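Long-range contacts in putative cell surface protein (Streptococcus pyogenes, PDB 4OFQ), which probably acts as a cell-surface adhesin of the antigen I/II family, its C-terminal region being built of beta-sandwich domains, one of which carries a calcium ion: residues Y237-Q242 / Y328-N333; D253-T258 / F308-F313. All blocks are in the same frame, centred on the assembly; numbering follows the deposited sequence.

Interaction 1 (Y237-Q242 / Y328-N333)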
loop_
_atom_site.group_PDB
_atom_site.type_symbol
_atom_site.label_atom_id
_atom_site.label_comp_id
_atom_site.label_asym_id
_atom_site.label_seq_id
_atom_site.Cartn_x
_atom_site.Cartn_y
_atom_site.Cartn_z
ATOM N N TYR A 237 -5.485 -0.108 14.639
ATOM C CA TYR A 237 -5.879 -1.524 14.659
ATOM C C TYR A 237 -7.078 -1.545 15.605
ATOM O O TYR A 237 -6.935 -1.564 16.837
ATOM C CB TYR A 237 -4.746 -2.419 15.174
ATOM C CG TYR A 237 -4.900 -3.920 14.896
ATOM C CD1 TYR A 237 -5.683 -4.740 15.724
ATOM C CD2 TYR A 237 -4.229 -4.517 13.841
ATOM C CE1 TYR A 237 -5.813 -6.124 15.477
ATOM C CE2 TYR A 237 -4.350 -5.887 13.582
ATOM C CZ TYR A 237 -5.139 -6.685 14.399
ATOM O OH TYR A 237 -5.217 -8.043 14.127
ATOM N N LYS A 238 -8.263 -1.491 15.015
ATOM C CA LYS A 238 -9.494 -1.253 15.761
ATOM C C LYS A 238 -10.596 -2.198 15.308
ATOM O O LYS A 238 -10.838 -2.343 14.104
ATOM C CB LYS A 238 -9.935 0.201 15.549
ATOM C CG LYS A 238 -11.232 0.575 16.268
ATOM C CD LYS A 238 -11.480 2.075 16.213
ATOM C CE LYS A 238 -11.889 2.537 14.834
ATOM N NZ LYS A 238 -12.310 3.980 14.883
ATOM N N PHE A 239 -11.261 -2.831 16.275
ATOM C CA PHE A 239 -12.390 -3.706 15.994
ATOM C C PHE A 239 -13.655 -2.881 16.155
ATOM O O PHE A 239 -13.824 -2.193 17.164
ATOM C CB PHE A 239 -12.454 -4.853 17.008
ATOM C CG PHE A 239 -11.245 -5.750 17.030
ATOM C CD1 PHE A 239 -10.077 -5.350 17.661
ATOM C CD2 PHE A 239 -11.302 -7.028 16.487
ATOM C CE1 PHE A 239 -8.970 -6.184 17.717
ATOM C CE2 PHE A 239 -10.205 -7.870 16.546
ATOM C CZ PHE A 239 -9.027 -7.440 17.166
ATOM N N VAL A 240 -14.558 -2.965 15.177
ATOM C CA VAL A 240 -15.859 -2.313 15.285
ATOM C C VAL A 240 -16.986 -3.337 15.061
ATOM O O VAL A 240 -16.987 -4.085 14.078
ATOM C CB VAL A 240 -15.992 -1.152 14.285
ATOM C CG1 VAL A 240 -17.335 -0.476 14.454
ATOM C CG2 VAL A 240 -14.869 -0.145 14.494
ATOM N N ASP A 241 -17.956 -3.369 15.963
ATOM C CA ASP A 241 -19.001 -4.390 15.869
ATOM C C ASP A 241 -20.342 -3.788 16.271
ATOM O O ASP A 241 -20.511 -3.349 17.405
ATOM C CB ASP A 241 -18.632 -5.589 16.764
ATOM C CG ASP A 241 -19.485 -6.804 16.499
ATOM O OD1 ASP A 241 -20.685 -6.638 16.198
ATOM O OD2 ASP A 241 -18.957 -7.929 16.568
ATOM N N GLN A 242 -21.282 -3.732 15.322
ATOM C CA GLN A 242 -22.635 -3.282 15.627
ATOM C C GLN A 242 -23.425 -4.503 16.050
ATOM O O GLN A 242 -23.886 -5.276 15.207
ATOM C CB GLN A 242 -23.296 -2.643 14.397
ATOM C CG GLN A 242 -24.788 -2.324 14.593
ATOM C CD GLN A 242 -25.066 -1.374 15.757
ATOM O OE1 GLN A 242 -24.583 -0.238 15.773
ATOM N NE2 GLN A 242 -25.867 -1.835 16.733
ATOM N N TYR A 328 -18.289 -8.066 11.933
ATOM C CA TYR A 328 -17.458 -7.000 12.475
ATOM C C TYR A 328 -16.540 -6.467 11.407
ATOM O O TYR A 328 -16.350 -7.104 10.370
ATOM C CB TYR A 328 -16.693 -7.473 13.719
ATOM C CG TYR A 328 -15.247 -7.852 13.508
ATOM C CD1 TYR A 328 -14.886 -9.133 13.079
ATOM C CD2 TYR A 328 -14.232 -6.929 13.767
ATOM C CE1 TYR A 328 -13.535 -9.472 12.899
ATOM C CE2 TYR A 328 -12.911 -7.250 13.586
ATOM C CZ TYR A 328 -12.554 -8.510 13.159
ATOM O OH TYR A 328 -11.203 -8.809 12.992
ATOM N N THR A 329 -15.991 -5.283 11.655
ATOM C CA THR A 329 -15.072 -4.672 10.717
ATOM C C THR A 329 -13.814 -4.317 11.473
ATOM O O THR A 329 -13.877 -3.693 12.535
ATOM C CB THR A 329 -15.658 -3.391 10.085
ATOM O OG1 THR A 329 -16.803 -3.724 9.289
ATOM C CG2 THR A 329 -14.618 -2.737 9.178
ATOM N N LEU A 330 -12.671 -4.733 10.938
ATOM C CA LEU A 330 -11.391 -4.365 11.513
ATOM C C LEU A 330 -10.848 -3.210 10.679
ATOM O O LEU A 330 -10.963 -3.213 9.457
ATOM C CB LEU A 330 -10.425 -5.553 11.443
ATOM C CG LEU A 330 -9.069 -5.338 12.104
ATOM C CD1 LEU A 330 -9.222 -5.230 13.638
ATOM C CD2 LEU A 330 -8.078 -6.448 11.705
ATOM N N TYR A 331 -10.278 -2.215 11.338
ATOM C CA TYR A 331 -9.632 -1.113 10.631
ATOM C C TYR A 331 -8.146 -1.236 10.897
ATOM O O TYR A 331 -7.720 -1.151 12.039
ATOM C CB TYR A 331 -10.164 0.231 11.125
ATOM C CG TYR A 331 -11.580 0.499 10.661
ATOM C CD1 TYR A 331 -12.665 0.034 11.389
ATOM C CD2 TYR A 331 -11.830 1.195 9.478
ATOM C CE1 TYR A 331 -13.967 0.263 10.965
ATOM C CE2 TYR A 331 -13.119 1.423 9.049
ATOM C CZ TYR A 331 -14.183 0.960 9.797
ATOM O OH TYR A 331 -15.471 1.176 9.374
ATOM N N VAL A 332 -7.363 -1.496 9.853
ATOM C CA VAL A 332 -5.910 -1.560 10.004
ATOM C C VAL A 332 -5.311 -0.421 9.198
ATOM O O VAL A 332 -5.408 -0.431 7.969
ATOM C CB VAL A 332 -5.341 -2.880 9.444
ATOM C CG1 VAL A 332 -3.826 -2.935 9.652
ATOM C CG2 VAL A 332 -6.013 -4.066 10.110
ATOM N N ASN A 333 -4.703 0.555 9.878
ATOM C CA ASN A 333 -4.187 1.742 9.201
ATOM C C ASN A 333 -5.204 2.334 8.211
ATOM O O ASN A 333 -4.888 2.622 7.066
ATOM C CB ASN A 333 -2.832 1.459 8.520
ATOM C CG ASN A 333 -1.681 1.354 9.522
ATOM O OD1 ASN A 333 -1.898 1.303 10.727
ATOM N ND2 ASN A 333 -0.453 1.335 9.021
#

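Interaction 2 (D253-T258 / F308-F313)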
loop_
_atom_site.group_PDB
_atom_site.type_symbol
_atom_site.label_atom_id
_atom_site.label_comp_id
_atom_site.label_asym_id
_atom_site.label_seq_id
_atom_site.Cartn_x
_atom_site.Cartn_y
_atom_site.Cartn_z
ATOM N N ASP A 253 -15.693 -8.090 27.358
ATOM C CA ASP A 253 -14.813 -8.545 26.293
ATOM C C ASP A 253 -13.458 -8.975 26.826
ATOM O O ASP A 253 -13.195 -8.913 28.036
ATOM C CB ASP A 253 -14.658 -7.486 25.198
ATOM C CG ASP A 253 -13.918 -6.246 25.681
ATOM O OD1 ASP A 253 -13.574 -6.168 26.881
ATOM O OD2 ASP A 253 -13.680 -5.336 24.857
ATOM N N LYS A 254 -12.619 -9.437 25.911
ATOM C CA LYS A 254 -11.233 -9.771 26.211
ATOM C C LYS A 254 -10.478 -9.650 24.895
ATOM O O LYS A 254 -11.061 -9.835 23.827
ATOM C CB LYS A 254 -11.137 -11.207 26.750
ATOM C CG LYS A 254 -9.715 -11.676 27.019
ATOM C CD LYS A 254 -9.668 -12.975 27.833
ATOM C CE LYS A 254 -10.358 -14.121 27.112
ATOM N NZ LYS A 254 -10.169 -15.427 27.828
ATOM N N VAL A 255 -9.195 -9.326 24.955
ATOM C CA VAL A 255 -8.401 -9.249 23.727
ATOM C C VAL A 255 -7.031 -9.907 23.954
ATOM O O VAL A 255 -6.356 -9.618 24.955
ATOM C CB VAL A 255 -8.261 -7.780 23.244
ATOM C CG1 VAL A 255 -7.712 -6.897 24.363
ATOM C CG2 VAL A 255 -7.364 -7.709 22.000
ATOM N N LEU A 256 -6.650 -10.824 23.062
ATOM C CA LEU A 256 -5.437 -11.621 23.246
ATOM C C LEU A 256 -4.498 -11.518 22.053
ATOM O O LEU A 256 -4.938 -11.468 20.906
ATOM C CB LEU A 256 -5.789 -13.098 23.431
ATOM C CG LEU A 256 -6.762 -13.431 24.559
ATOM C CD1 LEU A 256 -7.093 -14.919 24.560
ATOM C CD2 LEU A 256 -6.156 -13.011 25.877
ATOM N N ALA A 257 -3.201 -11.528 22.319
ATOM C CA ALA A 257 -2.230 -11.559 21.228
ATOM C C ALA A 257 -2.336 -12.899 20.510
ATOM O O ALA A 257 -2.460 -13.941 21.156
ATOM C CB ALA A 257 -0.818 -11.340 21.763
ATOM N N THR A 258 -2.323 -12.875 19.176
ATOM C CA THR A 258 -2.342 -14.119 18.406
ATOM C C THR A 258 -0.992 -14.484 17.788
ATOM O O THR A 258 -0.865 -15.519 17.130
ATOM C CB THR A 258 -3.416 -14.085 17.307
ATOM O OG1 THR A 258 -3.310 -12.860 16.579
ATOM C CG2 THR A 258 -4.803 -14.181 17.922
ATOM N N PHE A 308 2.096 -8.650 14.008
ATOM C CA PHE A 308 1.156 -8.136 15.003
ATOM C C PHE A 308 -0.228 -8.693 14.726
ATOM O O PHE A 308 -0.704 -8.664 13.594
ATOM C CB PHE A 308 1.120 -6.594 15.026
ATOM C CG PHE A 308 0.170 -6.026 16.062
ATOM C CD1 PHE A 308 0.569 -5.865 17.383
ATOM C CD2 PHE A 308 -1.129 -5.681 15.720
ATOM C CE1 PHE A 308 -0.302 -5.355 18.342
ATOM C CE2 PHE A 308 -2.013 -5.176 16.671
ATOM C CZ PHE A 308 -1.588 -5.008 17.991
ATOM N N GLY A 309 -0.878 -9.217 15.757
ATOM C CA GLY A 309 -2.247 -9.666 15.589
ATOM C C GLY A 309 -2.924 -9.883 16.927
ATOM O O GLY A 309 -2.257 -10.196 17.922
ATOM N N ALA A 310 -4.239 -9.715 16.953
ATOM C CA ALA A 310 -5.007 -9.959 18.167
ATOM C C ALA A 310 -6.405 -10.434 17.812
ATOM O O ALA A 310 -6.928 -10.089 16.743
ATOM C CB ALA A 310 -5.079 -8.687 19.012
ATOM N N ASP A 311 -6.992 -11.230 18.706
ATOM C CA ASP A 311 -8.397 -11.620 18.609
ATOM C C ASP A 311 -9.157 -10.989 19.760
ATOM O O ASP A 311 -8.651 -10.922 20.892
ATOM C CB ASP A 311 -8.575 -13.135 18.721
ATOM C CG ASP A 311 -8.124 -13.875 17.484
ATOM O OD1 ASP A 311 -7.778 -13.216 16.474
ATOM O OD2 ASP A 311 -8.103 -15.122 17.535
ATOM N N ALA A 312 -10.374 -10.534 19.473
ATOM C CA ALA A 312 -11.266 -10.053 20.517
ATOM C C ALA A 312 -12.357 -11.088 20.767
ATOM O O ALA A 312 -12.860 -11.710 19.832
ATOM C CB ALA A 312 -11.876 -8.718 20.125
ATOM N N PHE A 313 -12.705 -11.287 22.033
ATOM C CA PHE A 313 -13.807 -12.176 22.378
ATOM C C PHE A 313 -14.856 -11.368 23.092
ATOM O O PHE A 313 -14.590 -10.789 24.149
ATOM C CB PHE A 313 -13.339 -13.313 23.284
ATOM C CG PHE A 313 -12.360 -14.231 22.627
ATOM C CD1 PHE A 313 -11.020 -13.904 22.571
ATOM C CD2 PHE A 313 -12.789 -15.404 22.021
ATOM C CE1 PHE A 313 -10.109 -14.745 21.947
ATOM C CE2 PHE A 313 -11.884 -16.249 21.405
ATOM C CZ PHE A 313 -10.540 -15.916 21.368
HETATM O O HOH W 1 -5.478 -12.964 14.909
#

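Interaction 1 (Y237-Q242 / Y328-N333)
Leu330 meets the Phe239 ring because its CG stands anti to the backbone N (chi1 -176°), while CG of Phe239 lies beside its own N (chi1 -60°). The two side chains run alongside each other, pointing the same way. CD1 of Leu330 sits over the centre of the Phe239 ring, 3.8 Å from its centroid, a CH-pi contact. The same methyl lies over one face of the Tyr237 ring, 4.0 Å from CE1. Tyr328 flanks Phe239 with its plane turned by 23°, but the rings are slid apart and barely overlap. On the other face of the sheet, Val240 CG2 packs 3.7 Å from Tyr331 CE1. Four backbone bonds join these antiparallel strands through the pairs Lys238–Tyr331 and Val240–Thr329. The bond from Val240 N to Thr329 O is 2.8 Å long. Tyr237 OH bonds to Trp224 O, and Asp241 OD2 takes a hydrogen bond from Lys195 NZ. Leu221 of strand 216-222, in the other sheet, touches Phe239 and Tyr328 on this face. The chemistry is therefore two-sided: buried aromatic and aliphatic groups face the sandwich core, and partly exposed Lys238, Val240, Thr329 and Tyr331 form the outer face.

Interaction 2 (D253-T258 / F308-F313)
Strands 253-257 and 310-313 run antiparallel at 164°, with axes 4.6 Å apart, and Lys254–Phe313 and Leu256–Asp311 are their hydrogen-bonded pairs. Each pair has two backbone bonds; the one from Phe313 N to Lys254 O is 2.8 Å long. Past the end of the regular pairing, Thr258 N bonds to Gly309 O at 3.0 Å. The N-H...O angle is nearly straight (175°), but the donor lies well above the carbonyl plane.

Val255, Ala257, Ala310 and Ala312 occupy one face. CG2 of Val255 is anti to the backbone N and reaches the methyl CB of Ala310 at 3.9 Å. The opposite face carries Lys254, Leu256, Asp311 and Phe313. Leu256 crosses Phe313 at about a right angle, with CD1 4.0 Å from CE1 of the ring. Lys254 O lies at the edge of that ring, near its plane.

Thr258 and Asp311 also cross at about a right angle. The methyl CG2 of Thr258 presses on the carboxylate, 3.4 Å from Asp311 CG. A water links the same two side chains: it accepts from Thr258 OG1 at 2.7 Å and donates to Asp311 OD1 at 2.8 Å. Asp311 OD1 also bonds to Gly223 N, and OD2 forms a salt bridge with Arg220 NH1. These partners probably stabilise the buried carboxylate as an anion. Lys254 NZ forms a salt bridge with Glu201 OE1.

Strand 248-257 is an outer strand of its sheet, and strand 310-318 lies between it and strand 216-222. The Phe308 side chain touches Phe298 and Leu299 of helix 296-299. Within the beta sandwich, the alanine and valine face packs against strand 289-294 of the other sheet: Leu292 and Phe294 touch Val255, and Phe294 also touches Ala310.

Interactions 1 and 2 are centred 12 Å apart and lie in different antiparallel sheets. All four segments belong to the C-terminal region of the cell surface antigen family. Along the chain, interaction 2 is nested inside the loop closed by interaction 1. Strand 237-242 is followed by strand 248-257, and strand 310-318 by strand 323-332, so each chain connection passes from one sheet to the other. The sheets meet face to face: Phe239 CZ packs 3.4 Å from Ala310 O, and the Tyr237 and Phe308 rings meet edge-to-face. Each interaction holds strands together within one layer of the beta sandwich, and the packing between them joins the layers.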